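Local coordinates for protein putative aminooxidase (Propionibacterium acnes, PDB 2BA9) that isomerises polyunsaturated fatty acids, producing conjugated linoleic acid, probably from linoleic acid, and binds flavin-adenine dinucleotide in an amine-oxidase-like fold, at residues A[228-233]-A[237-242]. Sequence-based numbering, arbitrary orientation.
Sequences RITRED and HIHTTD
Strands 226-230 and 236-240 form an antiparallel beta hairpin in the flavin-containing amine oxidoreductase fold. Arg228 and His239 form one hydrogen-bonded pair: His239 N gives a short bond of 2.7 Å to Arg228 O, while the return bond from Arg228 N to His239 O is longer, 3.2 Å. Thr230 and His237 form the second such pair, with Thr230 N bonded to His237 O and His237 N at 2.9 Å from Thr230 O. Between them lies the non-hydrogen-bonded pair Ile229 and Ile238, whose CG1 atoms meet at 4.2 Å on the buried face. The other face carries the polar side chains. CG of His239 stands anti to its carbonyl carbon (chi1 -49°), and the ring turns its CD2 edge to the partner strand, where CD2 meets Arg228 O at 3.3 Å and also touches Arg228 CB. His237 CD2 lies over one face of this ring, near the rim, and Thr230 OG1 approaches its edge. That hydroxyl donates to Glu232 OE1 (2.9 Å) from above the carboxylate plane, tying the strand end to the turn. Strand 244-247 continues the sheet beyond 236-240, Ile238 touching Ser247; on the isoleucine face, Ile229 packs on Tyr262 and on Phe259 of helix 256-259, and the side chain of Ile229 is about 8 Å from the bound FAD.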
loop_
_atom_site.group_PDB
_atom_site.type_symbol
_atom_site.label_atom_id
_atom_site.label_comp_id
_atom_site.label_asym_id
_atom_site.label_seq_id
_atom_site.Cartn_x
_atom_site.Cartn_y
_atom_site.Cartn_z
ATOM N N ARG A 228 10.160 -15.994 -18.489
ATOM C CA ARG A 228 11.093 -15.189 -19.267
ATOM C C ARG A 228 10.393 -14.046 -20.014
ATOM O O ARG A 228 9.354 -14.256 -20.635
ATOM C CB ARG A 228 11.840 -16.095 -20.263
ATOM C CG ARG A 228 13.126 -15.499 -20.836
ATOM C CD ARG A 228 14.110 -16.589 -21.277
ATOM N NE ARG A 228 14.180 -17.695 -20.304
ATOM C CZ ARG A 228 13.739 -18.947 -20.508
ATOM N NH1 ARG A 228 13.207 -19.327 -21.677
ATOM N NH2 ARG A 228 13.852 -19.844 -19.525
ATOM N N ILE A 229 10.960 -12.842 -19.926
ATOM C CA ILE A 229 10.578 -11.720 -20.792
ATOM C C ILE A 229 11.838 -11.150 -21.430
ATOM O O ILE A 229 12.789 -10.790 -20.729
ATOM C CB ILE A 229 9.833 -10.587 -20.042
ATOM C CG1 ILE A 229 8.512 -11.101 -19.451
ATOM C CG2 ILE A 229 9.585 -9.404 -20.979
ATOM C CD1 ILE A 229 7.731 -10.069 -18.657
ATOM N N THR A 230 11.835 -11.093 -22.762
ATOM C CA THR A 230 12.912 -10.491 -23.545
ATOM C C THR A 230 12.324 -9.428 -24.475
ATOM O O THR A 230 11.190 -9.555 -24.948
ATOM C CB THR A 230 13.663 -11.544 -24.372
ATOM O OG1 THR A 230 12.735 -12.232 -25.223
ATOM C CG2 THR A 230 14.356 -12.542 -23.455
ATOM N N ARG A 231 13.096 -8.381 -24.735
ATOM C CA ARG A 231 12.573 -7.209 -25.424
ATOM C C ARG A 231 13.500 -6.766 -26.544
ATOM O O ARG A 231 14.180 -5.749 -26.434
ATOM C CB ARG A 231 12.355 -6.070 -24.433
ATOM C CG ARG A 231 11.192 -6.294 -23.501
ATOM C CD ARG A 231 11.342 -5.480 -22.244
ATOM N NE ARG A 231 12.515 -5.881 -21.463
ATOM C CZ ARG A 231 13.070 -5.152 -20.491
ATOM N NH1 ARG A 231 14.130 -5.611 -19.838
ATOM N NH2 ARG A 231 12.570 -3.963 -20.165
ATOM N N GLU A 232 13.492 -7.520 -27.635
ATOM C CA GLU A 232 14.326 -7.220 -28.787
ATOM C C GLU A 232 13.473 -6.831 -29.992
ATOM O O GLU A 232 12.262 -7.034 -30.003
ATOM C CB GLU A 232 15.204 -8.422 -29.149
ATOM C CG GLU A 232 15.589 -9.329 -27.991
ATOM C CD GLU A 232 14.689 -10.563 -27.903
ATOM O OE1 GLU A 232 13.582 -10.478 -27.314
ATOM O OE2 GLU A 232 15.093 -11.620 -28.437
ATOM N N ASP A 233 14.130 -6.254 -31.000
ATOM C CA ASP A 233 13.505 -5.929 -32.292
ATOM C C ASP A 233 12.288 -4.999 -32.161
ATOM O O ASP A 233 11.471 -4.899 -33.085
ATOM C CB ASP A 233 13.094 -7.214 -33.029
ATOM C CG ASP A 233 14.203 -8.270 -33.055
ATOM O OD1 ASP A 233 15.324 -7.958 -33.518
ATOM O OD2 ASP A 233 13.940 -9.418 -32.615
ATOM N N HIS A 237 8.577 -10.156 -25.960
ATOM C CA HIS A 237 8.244 -11.576 -25.967
ATOM C C HIS A 237 8.203 -12.123 -24.553
ATOM O O HIS A 237 9.182 -12.024 -23.817
ATOM C CB HIS A 237 9.194 -12.401 -26.824
ATOM C CG HIS A 237 8.518 -13.566 -27.483
ATOM N ND1 HIS A 237 8.546 -13.779 -28.846
ATOM C CD2 HIS A 237 7.753 -14.558 -26.964
ATOM C CE1 HIS A 237 7.851 -14.865 -29.135
ATOM N NE2 HIS A 237 7.357 -15.356 -28.011
ATOM N N ILE A 238 7.052 -12.693 -24.202
ATOM C CA ILE A 238 6.789 -13.226 -22.878
ATOM C C ILE A 238 6.753 -14.728 -22.997
ATOM O O ILE A 238 6.098 -15.247 -23.891
ATOM C CB ILE A 238 5.416 -12.754 -22.332
ATOM C CG1 ILE A 238 5.350 -11.229 -22.230
ATOM C CG2 ILE A 238 5.135 -13.362 -20.965
ATOM C CD1 ILE A 238 5.075 -10.531 -23.568
ATOM N N HIS A 239 7.456 -15.416 -22.099
ATOM C CA HIS A 239 7.475 -16.879 -22.057
ATOM C C HIS A 239 6.908 -17.386 -20.736
ATOM O O HIS A 239 7.367 -17.000 -19.672
ATOM C CB HIS A 239 8.899 -17.405 -22.226
ATOM C CG HIS A 239 9.628 -16.803 -23.386
ATOM N ND1 HIS A 239 9.661 -17.395 -24.630
ATOM C CD2 HIS A 239 10.338 -15.654 -23.494
ATOM C CE1 HIS A 239 10.362 -16.635 -25.455
ATOM N NE2 HIS A 239 10.787 -15.574 -24.789
ATOM N N THR A 240 5.907 -18.254 -20.823
ATOM C CA THR A 240 5.308 -18.870 -19.652
ATOM C C THR A 240 5.518 -20.377 -19.701
ATOM O O THR A 240 6.253 -20.883 -20.543
ATOM C CB THR A 240 3.786 -18.539 -19.537
ATOM O OG1 THR A 240 3.040 -19.272 -20.523
ATOM C CG2 THR A 240 3.558 -17.044 -19.709
ATOM N N THR A 241 4.873 -21.077 -18.778
ATOM C CA THR A 241 4.941 -22.526 -18.703
ATOM C C THR A 241 4.109 -23.190 -19.812
ATOM O O THR A 241 4.472 -24.259 -20.320
ATOM C CB THR A 241 4.512 -23.011 -17.301
ATOM O OG1 THR A 241 3.394 -22.240 -16.839
ATOM C CG2 THR A 241 5.671 -22.849 -16.307
ATOM N N ASP A 242 3.021 -22.531 -20.199
ATOM C CA ASP A 242 2.079 -23.055 -21.193
ATOM C C ASP A 242 2.308 -22.500 -22.608
ATOM O O ASP A 242 1.880 -23.103 -23.588
ATOM C CB ASP A 242 0.634 -22.730 -20.772
ATOM C CG ASP A 242 0.316 -23.159 -19.350
ATOM O OD1 ASP A 242 0.836 -24.202 -18.898
ATOM O OD2 ASP A 242 -0.464 -22.447 -18.682
#